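Local coordinates for putative drug/sodium antiporter (Escherichia coli, PDB 4Z3N), which is a MATE-family membrane transporter, probably an antiporter that exports the genotoxin colibactin or related compounds, at residues P38-M43 and D299-T304; K30-M35 and V337-S342; A108-S113 and S249-R254. One frame throughout, in Å; residues are numbered along the deposited sequence.

Interaction 1: P38-M43 and D299-T304. With OLC ((2R)-2,3-dihydroxypropyl (9Z)-octadec-9-enoate), chain B.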
loop_
_atom_site.group_PDB
_atom_site.type_symbol
_atom_site.label_atom_id
_atom_site.label_comp_id
_atom_site.label_asym_id
_atom_site.label_seq_id
_atom_site.Cartn_x
_atom_site.Cartn_y
_atom_site.Cartn_z
ATOM N N PRO A 38 9.973 -6.158 -11.394
ATOM C CA PRO A 38 9.661 -7.392 -10.656
ATOM C C PRO A 38 8.618 -7.157 -9.582
ATOM O O PRO A 38 7.777 -8.017 -9.337
ATOM C CB PRO A 38 10.997 -7.771 -10.014
ATOM C CG PRO A 38 12.026 -7.142 -10.889
ATOM C CD PRO A 38 11.418 -5.883 -11.425
ATOM N N MET A 39 8.704 -5.991 -8.944
ATOM C CA MET A 39 7.796 -5.599 -7.866
ATOM C C MET A 39 6.389 -5.397 -8.399
ATOM O O MET A 39 5.408 -5.747 -7.748
ATOM C CB MET A 39 8.278 -4.317 -7.174
ATOM C CG MET A 39 7.453 -3.949 -5.953
ATOM S SD MET A 39 7.340 -5.265 -4.707
ATOM C CE MET A 39 8.985 -5.230 -4.002
ATOM N N PHE A 40 6.303 -4.826 -9.592
ATOM C CA PHE A 40 5.027 -4.655 -10.239
ATOM C C PHE A 40 4.416 -6.009 -10.645
ATOM O O PHE A 40 3.201 -6.189 -10.556
ATOM C CB PHE A 40 5.166 -3.731 -11.452
ATOM C CG PHE A 40 3.861 -3.397 -12.106
ATOM C CD1 PHE A 40 2.966 -2.524 -11.503
ATOM C CD2 PHE A 40 3.514 -3.965 -13.325
ATOM C CE1 PHE A 40 1.738 -2.212 -12.116
ATOM C CE2 PHE A 40 2.284 -3.668 -13.941
ATOM C CZ PHE A 40 1.404 -2.787 -13.337
ATOM N N VAL A 41 5.238 -6.960 -11.078
ATOM C CA VAL A 41 4.703 -8.267 -11.460
ATOM C C VAL A 41 4.117 -8.919 -10.220
ATOM O O VAL A 41 3.030 -9.500 -10.256
ATOM C CB VAL A 41 5.770 -9.203 -12.094
ATOM C CG1 VAL A 41 5.249 -10.631 -12.165
ATOM C CG2 VAL A 41 6.165 -8.712 -13.485
ATOM N N GLY A 42 4.846 -8.790 -9.114
ATOM C CA GLY A 42 4.395 -9.295 -7.829
ATOM C C GLY A 42 3.044 -8.719 -7.453
ATOM O O GLY A 42 2.204 -9.401 -6.864
ATOM N N MET A 43 2.828 -7.456 -7.807
ATOM C CA MET A 43 1.593 -6.787 -7.442
ATOM C C MET A 43 0.454 -7.290 -8.311
ATOM O O MET A 43 -0.661 -7.399 -7.851
ATOM C CB MET A 43 1.743 -5.274 -7.547
ATOM C CG MET A 43 2.550 -4.667 -6.412
ATOM S SD MET A 43 2.913 -2.904 -6.626
ATOM C CE MET A 43 4.436 -2.756 -5.695
ATOM N N ASP A 299 -9.190 3.401 -10.450
ATOM C CA ASP A 299 -8.338 4.497 -10.021
ATOM C C ASP A 299 -7.133 3.943 -9.266
ATOM O O ASP A 299 -6.037 4.504 -9.305
ATOM C CB ASP A 299 -9.125 5.482 -9.149
ATOM C CG ASP A 299 -10.045 6.400 -9.973
ATOM O OD1 ASP A 299 -9.593 6.868 -11.061
ATOM O OD2 ASP A 299 -11.196 6.656 -9.515
ATOM N N TYR A 300 -7.350 2.814 -8.599
ATOM C CA TYR A 300 -6.315 2.190 -7.804
ATOM C C TYR A 300 -5.260 1.479 -8.674
ATOM O O TYR A 300 -4.055 1.610 -8.415
ATOM C CB TYR A 300 -6.918 1.200 -6.802
ATOM C CG TYR A 300 -5.829 0.561 -5.989
ATOM C CD1 TYR A 300 -5.274 1.224 -4.916
ATOM C CD2 TYR A 300 -5.301 -0.676 -6.341
ATOM C CE1 TYR A 300 -4.240 0.664 -4.188
ATOM C CE2 TYR A 300 -4.270 -1.247 -5.616
ATOM C CZ TYR A 300 -3.746 -0.567 -4.540
ATOM O OH TYR A 300 -2.724 -1.116 -3.805
ATOM N N PHE A 301 -5.704 0.730 -9.687
ATOM C CA PHE A 301 -4.766 0.100 -10.608
ATOM C C PHE A 301 -3.834 1.119 -11.294
ATOM O O PHE A 301 -2.658 0.850 -11.499
ATOM C CB PHE A 301 -5.493 -0.716 -11.688
ATOM C CG PHE A 301 -4.646 -0.947 -12.926
ATOM C CD1 PHE A 301 -3.536 -1.800 -12.883
ATOM C CD2 PHE A 301 -4.930 -0.282 -14.118
ATOM C CE1 PHE A 301 -2.733 -2.002 -14.009
ATOM C CE2 PHE A 301 -4.134 -0.479 -15.249
ATOM C CZ PHE A 301 -3.030 -1.343 -15.191
ATOM N N ILE A 302 -4.370 2.278 -11.656
ATOM C CA ILE A 302 -3.601 3.296 -12.357
ATOM C C ILE A 302 -2.421 3.761 -11.509
ATOM O O ILE A 302 -1.351 4.153 -12.008
ATOM C CB ILE A 302 -4.484 4.512 -12.717
ATOM C CG1 ILE A 302 -5.465 4.146 -13.834
ATOM C CG2 ILE A 302 -3.623 5.736 -13.101
ATOM C CD1 ILE A 302 -6.525 5.208 -14.058
ATOM N N ILE A 303 -2.626 3.686 -10.208
ATOM C CA ILE A 303 -1.687 4.236 -9.256
ATOM C C ILE A 303 -0.602 3.210 -8.879
ATOM O O ILE A 303 0.434 3.567 -8.306
ATOM C CB ILE A 303 -2.488 4.751 -8.028
ATOM C CG1 ILE A 303 -3.364 5.928 -8.441
ATOM C CG2 ILE A 303 -1.615 5.040 -6.810
ATOM C CD1 ILE A 303 -4.371 6.327 -7.386
ATOM N N THR A 304 -0.829 1.945 -9.233
ATOM C CA THR A 304 0.028 0.854 -8.759
ATOM C C THR A 304 1.467 0.933 -9.294
ATOM O O THR A 304 2.392 0.620 -8.561
ATOM C CB THR A 304 -0.572 -0.562 -9.077
ATOM O OG1 THR A 304 -1.092 -0.608 -10.408
ATOM C CG2 THR A 304 -1.689 -0.899 -8.119
HETATM C C18 OLC B . -2.402 7.088 -2.027
HETATM C C10 OLC B . -7.058 12.343 -7.322
HETATM C C9 OLC B . -7.603 11.109 -7.356
HETATM C C17 OLC B . -3.244 7.758 -3.095
HETATM C C11 OLC B . -6.600 12.961 -6.014
HETATM C C8 OLC B . -8.746 10.825 -8.317
HETATM C C24 OLC B . -10.360 14.555 -0.139
HETATM C C16 OLC B . -3.554 9.173 -2.661
HETATM C C12 OLC B . -6.832 12.038 -4.825
HETATM C C7 OLC B . -9.172 9.369 -8.280
HETATM C C15 OLC B . -4.305 9.914 -3.761
HETATM C C13 OLC B . -5.617 12.077 -3.897
HETATM C C6 OLC B . -10.020 9.084 -7.056
HETATM C C14 OLC B . -5.399 10.776 -3.145
HETATM C C5 OLC B . -11.086 10.146 -6.879
HETATM C C4 OLC B . -11.562 10.160 -5.433
HETATM C C3 OLC B . -10.379 10.193 -4.486
HETATM C C2 OLC B . -10.783 10.635 -3.092
HETATM C C21 OLC B . -8.647 13.175 -1.311
HETATM C C1 OLC B . -9.605 11.305 -2.396
HETATM C C22 OLC B . -8.913 14.099 -0.135
HETATM O O19 OLC B . -8.450 10.988 -2.645
HETATM O O25 OLC B . -10.867 14.517 1.180
HETATM O O23 OLC B . -8.649 13.417 1.076
HETATM O O20 OLC B . -9.815 12.413 -1.564
#
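Phe40 reaches across from helix 28-56 and sets the rim of its ring against Thr304 and Phe301 of helix 286-322. Its CG lies anti to the backbone N (chi1 -175°), which carries the ring over to the other helix although the side chain does not start out aimed at it. Phe40 CE1 comes 3.7 Å from Thr304 OG1, which sits close to the plane of the Phe40 ring, and the two side chains cross at about a right angle. The neighbouring ring atom, Phe40 CZ, meets Phe301 CE1 at 4.3 Å, again at the edge of the Phe40 ring. Met43, one turn after Phe40, leaves its helix toward the other segment, and its extended chain brings SD to 4.1 Å from Thr304 O. Both Phe40 and Met43 also touch Ala308, one turn beyond Thr304. On another side of helix 286-322, Asp299 CG packs 3.5 Å from C7 of the monoolein chain, while its OD2 is hydrogen-bonded to Thr295 OG1. Thr304 OG1 meets a carbon of the Phe40 ring, so this is a van der Waals contact. The two nearly antiparallel segments thus meet over a small area by dispersion and shape rather than by polar bonds.

Interaction 2: K30-M35 and V337-S342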
loop_
_atom_site.group_PDB
_atom_site.type_symbol
_atom_site.label_atom_id
_atom_site.label_comp_id
_atom_site.label_asym_id
_atom_site.label_seq_id
_atom_site.Cartn_x
_atom_site.Cartn_y
_atom_site.Cartn_z
ATOM N N LYS A 30 17.682 2.933 -15.218
ATOM C CA LYS A 30 17.891 1.489 -15.321
ATOM C C LYS A 30 17.797 0.821 -13.943
ATOM O O LYS A 30 17.139 -0.212 -13.774
ATOM C CB LYS A 30 19.253 1.170 -15.971
ATOM C CG LYS A 30 19.384 1.626 -17.429
ATOM C CD LYS A 30 18.133 1.256 -18.240
ATOM C CE LYS A 30 18.099 1.955 -19.604
ATOM N NZ LYS A 30 17.042 3.018 -19.704
ATOM N N LEU A 31 18.449 1.424 -12.959
ATOM C CA LEU A 31 18.453 0.887 -11.608
ATOM C C LEU A 31 17.035 0.813 -11.007
ATOM O O LEU A 31 16.629 -0.238 -10.522
ATOM C CB LEU A 31 19.382 1.722 -10.726
ATOM C CG LEU A 31 19.416 1.348 -9.246
ATOM C CD1 LEU A 31 19.839 -0.112 -9.022
ATOM C CD2 LEU A 31 20.288 2.342 -8.436
ATOM N N LEU A 32 16.274 1.906 -11.057
ATOM C CA LEU A 32 14.920 1.896 -10.511
ATOM C C LEU A 32 13.963 0.948 -11.260
ATOM O O LEU A 32 13.106 0.300 -10.643
ATOM C CB LEU A 32 14.336 3.310 -10.508
ATOM C CG LEU A 32 14.887 4.282 -9.473
ATOM C CD1 LEU A 32 14.438 5.693 -9.800
ATOM C CD2 LEU A 32 14.454 3.893 -8.069
ATOM N N LEU A 33 14.088 0.876 -12.580
ATOM C CA LEU A 33 13.168 0.065 -13.364
ATOM C C LEU A 33 13.399 -1.398 -13.142
ATOM O O LEU A 33 12.453 -2.170 -13.040
ATOM C CB LEU A 33 13.305 0.358 -14.847
ATOM C CG LEU A 33 12.486 1.524 -15.360
ATOM C CD1 LEU A 33 12.688 1.607 -16.860
ATOM C CD2 LEU A 33 11.024 1.318 -14.971
ATOM N N ARG A 34 14.665 -1.792 -13.089
ATOM C CA ARG A 34 14.984 -3.203 -12.956
ATOM C C ARG A 34 14.556 -3.717 -11.595
ATOM O O ARG A 34 14.301 -4.904 -11.414
ATOM C CB ARG A 34 16.464 -3.441 -13.158
ATOM C CG ARG A 34 17.212 -3.515 -11.883
ATOM C CD ARG A 34 18.681 -3.290 -12.152
ATOM N NE ARG A 34 19.442 -4.522 -12.026
ATOM C CZ ARG A 34 20.748 -4.600 -12.221
ATOM N NH1 ARG A 34 21.427 -3.507 -12.560
ATOM N NH2 ARG A 34 21.366 -5.768 -12.079
ATOM N N MET A 35 14.512 -2.815 -10.630
ATOM C CA MET A 35 14.013 -3.130 -9.312
ATOM C C MET A 35 12.501 -3.030 -9.215
ATOM O O MET A 35 11.866 -3.823 -8.509
ATOM C CB MET A 35 14.660 -2.215 -8.296
ATOM C CG MET A 35 16.130 -2.477 -8.123
ATOM S SD MET A 35 16.834 -1.306 -6.977
ATOM C CE MET A 35 16.153 -1.879 -5.424
ATOM N N VAL A 337 10.398 10.197 -9.817
ATOM C CA VAL A 337 9.253 11.052 -10.135
ATOM C C VAL A 337 9.056 11.083 -11.660
ATOM O O VAL A 337 7.925 11.018 -12.146
ATOM C CB VAL A 337 9.406 12.514 -9.586
ATOM C CG1 VAL A 337 8.369 13.418 -10.214
ATOM C CG2 VAL A 337 9.282 12.556 -8.071
ATOM N N ALA A 338 10.165 11.158 -12.409
ATOM C CA ALA A 338 10.102 11.157 -13.864
ATOM C C ALA A 338 9.456 9.870 -14.390
ATOM O O ALA A 338 8.570 9.920 -15.241
ATOM C CB ALA A 338 11.473 11.342 -14.459
ATOM N N LEU A 339 9.870 8.719 -13.873
ATOM C CA LEU A 339 9.244 7.460 -14.298
ATOM C C LEU A 339 7.767 7.386 -13.926
ATOM O O LEU A 339 6.915 7.129 -14.791
ATOM C CB LEU A 339 9.968 6.253 -13.698
ATOM C CG LEU A 339 11.391 6.057 -14.196
ATOM C CD1 LEU A 339 12.095 4.979 -13.345
ATOM C CD2 LEU A 339 11.404 5.740 -15.707
ATOM N N ALA A 340 7.482 7.609 -12.643
ATOM C CA ALA A 340 6.140 7.465 -12.083
ATOM C C ALA A 340 5.165 8.436 -12.693
ATOM O O ALA A 340 4.047 8.083 -13.041
ATOM C CB ALA A 340 6.169 7.647 -10.573
ATOM N N PHE A 341 5.579 9.677 -12.806
ATOM C CA PHE A 341 4.711 10.686 -13.390
ATOM C C PHE A 341 4.349 10.267 -14.826
ATOM O O PHE A 341 3.194 10.309 -15.226
ATOM C CB PHE A 341 5.404 12.058 -13.359
ATOM C CG PHE A 341 4.499 13.202 -13.647
ATOM C CD1 PHE A 341 4.146 13.516 -14.942
ATOM C CD2 PHE A 341 4.001 13.973 -12.616
ATOM C CE1 PHE A 341 3.305 14.581 -15.196
ATOM C CE2 PHE A 341 3.146 15.033 -12.866
ATOM C CZ PHE A 341 2.806 15.337 -14.152
ATOM N N SER A 342 5.347 9.826 -15.583
ATOM C CA SER A 342 5.174 9.570 -16.999
ATOM C C SER A 342 4.215 8.428 -17.257
ATOM O O SER A 342 3.291 8.557 -18.055
ATOM C CB SER A 342 6.522 9.275 -17.655
ATOM O OG SER A 342 7.224 10.477 -17.881
#
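Leu339 drives one methyl, CD1, into the angle between Leu32 and Leu33 on helix 28-56. Leu339 CD1 lies 4.0 Å from both Leu32 CB and Leu33 CG, with Leu33 CD2 only slightly farther at 4.1 Å. All three leucines share one conformation: CG stands anti to the carbonyl carbon and beside the backbone N, and chi2 is near 180°. In Leu339 this conformation (chi1 -66°, chi2 170°) extends a side chain that already leaves its helix toward 30-35, making CD1 the foremost atom. The two partners receive it differently. Leu32 also heads for the other helix, but its part in meeting CD1 is played by CB, at the root of the side chain; the Leu32 side chain also touches Ala335 and Ala336 of helix 326-358. Leu33 starts off to one side, and with chi1 at -86° its branch point and CD2 swing round to flank the methyl, the two side chains crossing obliquely. Tyr29 and Ile309 also touch Leu339, adding contacts from helix 28-56 and helix 286-322. Within 337-342, Ser342 OG donates to Ala338 O at 3.0 Å, turning the hydroxyl back onto its own helix; that carbonyl also accepts from Ser342 N. The arrangement is apolar packing between predicted transmembrane helices, joining the first helix of the MATE bundle to helix 326-358 in the second half of the chain.

Interaction 3: A108-S113 and S249-R254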
loop_
_atom_site.group_PDB
_atom_site.type_symbol
_atom_site.label_atom_id
_atom_site.label_comp_id
_atom_site.label_asym_id
_atom_site.label_seq_id
_atom_site.Cartn_x
_atom_site.Cartn_y
_atom_site.Cartn_z
ATOM N N ALA A 108 22.811 -5.357 10.524
ATOM C CA ALA A 108 21.945 -6.065 9.585
ATOM C C ALA A 108 21.323 -7.332 10.178
ATOM O O ALA A 108 20.113 -7.534 10.067
ATOM C CB ALA A 108 22.711 -6.406 8.320
ATOM N N GLN A 109 22.129 -8.185 10.800
ATOM C CA GLN A 109 21.582 -9.384 11.410
ATOM C C GLN A 109 20.769 -9.016 12.656
ATOM O O GLN A 109 19.774 -9.674 12.970
ATOM C CB GLN A 109 22.681 -10.387 11.763
ATOM C CG GLN A 109 22.208 -11.839 11.648
ATOM C CD GLN A 109 22.684 -12.717 12.792
ATOM O OE1 GLN A 109 23.737 -12.466 13.386
ATOM N NE2 GLN A 109 21.901 -13.751 13.113
ATOM N N ARG A 110 21.194 -7.965 13.352
ATOM C CA ARG A 110 20.400 -7.375 14.428
ATOM C C ARG A 110 18.986 -7.029 13.953
ATOM O O ARG A 110 17.988 -7.318 14.626
ATOM C CB ARG A 110 21.055 -6.095 14.951
ATOM C CG ARG A 110 22.225 -6.238 15.897
ATOM C CD ARG A 110 22.574 -4.837 16.413
ATOM N NE ARG A 110 23.845 -4.758 17.139
ATOM C CZ ARG A 110 24.527 -3.627 17.339
ATOM N NH1 ARG A 110 24.071 -2.473 16.856
ATOM N NH2 ARG A 110 25.672 -3.648 18.017
ATOM N N ILE A 111 18.928 -6.380 12.791
ATOM C CA ILE A 111 17.714 -5.767 12.295
ATOM C C ILE A 111 16.676 -6.832 12.006
ATOM O O ILE A 111 15.502 -6.649 12.319
ATOM C CB ILE A 111 18.004 -4.904 11.033
ATOM C CG1 ILE A 111 18.513 -3.528 11.457
ATOM C CG2 ILE A 111 16.764 -4.722 10.178
ATOM C CD1 ILE A 111 19.239 -2.756 10.358
ATOM N N LEU A 112 17.111 -7.948 11.424
ATOM C CA LEU A 112 16.203 -9.050 11.120
ATOM C C LEU A 112 15.620 -9.539 12.442
ATOM O O LEU A 112 14.402 -9.712 12.591
ATOM C CB LEU A 112 16.928 -10.173 10.375
ATOM C CG LEU A 112 16.279 -11.556 10.349
ATOM C CD1 LEU A 112 14.867 -11.477 9.841
ATOM C CD2 LEU A 112 17.080 -12.490 9.470
ATOM N N SER A 113 16.506 -9.716 13.415
ATOM C CA SER A 113 16.101 -10.123 14.747
ATOM C C SER A 113 15.011 -9.213 15.300
ATOM O O SER A 113 13.906 -9.673 15.594
ATOM C CB SER A 113 17.309 -10.145 15.674
ATOM O OG SER A 113 18.190 -11.160 15.255
ATOM N N SER A 249 19.055 -2.794 23.277
ATOM C CA SER A 249 19.118 -1.386 22.888
ATOM C C SER A 249 17.816 -0.867 22.288
ATOM O O SER A 249 17.469 -1.226 21.161
ATOM C CB SER A 249 20.240 -1.161 21.881
ATOM O OG SER A 249 20.039 0.063 21.190
ATOM N N TRP A 250 17.120 0.001 23.021
ATOM C CA TRP A 250 15.838 0.524 22.559
ATOM C C TRP A 250 16.007 1.492 21.387
ATOM O O TRP A 250 15.032 1.805 20.700
ATOM C CB TRP A 250 15.084 1.206 23.712
ATOM C CG TRP A 250 13.768 1.878 23.324
ATOM C CD1 TRP A 250 13.534 3.227 23.231
ATOM C CD2 TRP A 250 12.520 1.238 22.986
ATOM N NE1 TRP A 250 12.228 3.463 22.860
ATOM C CE2 TRP A 250 11.588 2.267 22.701
ATOM C CE3 TRP A 250 12.109 -0.095 22.897
ATOM C CZ2 TRP A 250 10.264 1.994 22.333
ATOM C CZ3 TRP A 250 10.791 -0.361 22.527
ATOM C CH2 TRP A 250 9.886 0.681 22.252
ATOM N N LYS A 251 17.231 1.956 21.138
ATOM C CA LYS A 251 17.434 2.898 20.039
ATOM C C LYS A 251 17.000 2.240 18.732
ATOM O O LYS A 251 16.367 2.871 17.878
ATOM C CB LYS A 251 18.895 3.372 19.948
ATOM C CG LYS A 251 19.862 2.380 19.290
ATOM C CD LYS A 251 21.073 3.083 18.675
ATOM C CE LYS A 251 22.334 2.201 18.695
ATOM N NZ LYS A 251 22.211 0.996 17.831
ATOM N N ILE A 252 17.325 0.962 18.589
ATOM C CA ILE A 252 17.101 0.276 17.327
ATOM C C ILE A 252 15.645 -0.201 17.166
ATOM O O ILE A 252 15.155 -0.310 16.047
ATOM C CB ILE A 252 18.064 -0.907 17.174
ATOM C CG1 ILE A 252 18.093 -1.367 15.721
ATOM C CG2 ILE A 252 17.694 -2.034 18.142
ATOM C CD1 ILE A 252 19.050 -2.477 15.477
ATOM N N TYR A 253 14.971 -0.496 18.275
ATOM C CA TYR A 253 13.527 -0.692 18.256
ATOM C C TYR A 253 12.850 0.615 17.884
ATOM O O TYR A 253 11.866 0.630 17.146
ATOM C CB TYR A 253 13.009 -1.198 19.612
ATOM C CG TYR A 253 13.293 -2.665 19.811
ATOM C CD1 TYR A 253 12.415 -3.626 19.330
ATOM C CD2 TYR A 253 14.460 -3.093 20.435
ATOM C CE1 TYR A 253 12.679 -4.973 19.480
ATOM C CE2 TYR A 253 14.738 -4.439 20.588
ATOM C CZ TYR A 253 13.841 -5.377 20.109
ATOM O OH TYR A 253 14.095 -6.723 20.257
ATOM N N ARG A 254 13.395 1.714 18.390
ATOM C CA ARG A 254 12.861 3.037 18.124
ATOM C C ARG A 254 12.985 3.413 16.638
ATOM O O ARG A 254 12.024 3.874 16.023
ATOM C CB ARG A 254 13.579 4.060 19.009
ATOM C CG ARG A 254 13.157 5.508 18.821
ATOM C CD ARG A 254 13.643 6.302 20.000
ATOM N NE ARG A 254 13.585 7.745 19.814
ATOM C CZ ARG A 254 14.128 8.615 20.663
ATOM N NH1 ARG A 254 14.764 8.173 21.743
ATOM N NH2 ARG A 254 14.041 9.926 20.441
#
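Ile252 lays its CD1 methyl over the base of Arg110 and the flank of Ile111, with Ile252 CD1 4.2 Å from both Arg110 CB and Ile111 CG1. The side chain leaves helix 250-284 toward 108-113, and its fully extended course (CG1 anti to the backbone N, chi1 -164°, chi2 178°) makes CD1 the leading atom. Ile111 lies aslant to it and also packs on Met92 and Leu95 of helix 75-101, while Ile252 goes on to touch Val114. At the exposed margin the character changes. Arg110, extended from CG to NE, and Lys251 cross at about a right angle, and Arg110 NH1 lies 4.1 Å from Lys251 NZ. Lys251 gets there from a first torsion that places CG between its backbone N and carbonyl carbon, followed by a bend at chi4. Arg107 NH1 is close to the same ammonium, so three positive groups gather here, and their mutual repulsion would probably be moderated by solvent. On helix 107-132, Ser113 OG donates to Gln109 O at 3.2 Å, from the face of that carbonyl opposite the one used by Ser113 N. The segment axes cross at -69°, so overlap is confined to a short patch. This is a steep helix-helix crossing in the MATE fold, where the start of helix 250-284 rests against the beginning of helix 107-132, with an apolar interior and a basic margin.

Overall arrangement
Interactions 1 and 2 are neighbours, their centres 13 Å apart, and share helix 28-56: residues 30-35 meet helix 326-358, while residues 38-43, a little farther along, meet helix 286-322. They touch directly where Pro38 CD packs 4.2 Å from Leu33 O. Helix 28-56 therefore contacts two successive helices from the second half of the chain. Interaction 3 lies apart, its centre 31 Å from each of the others and the nearest atoms about 16 Å away; it joins helix 107-132 to helix 250-284, which immediately precedes helix 286-322. Along the chain, interaction 2 spans interaction 1, which spans interaction 3. All three thus tie early helices to later ones in this all-helical transporter.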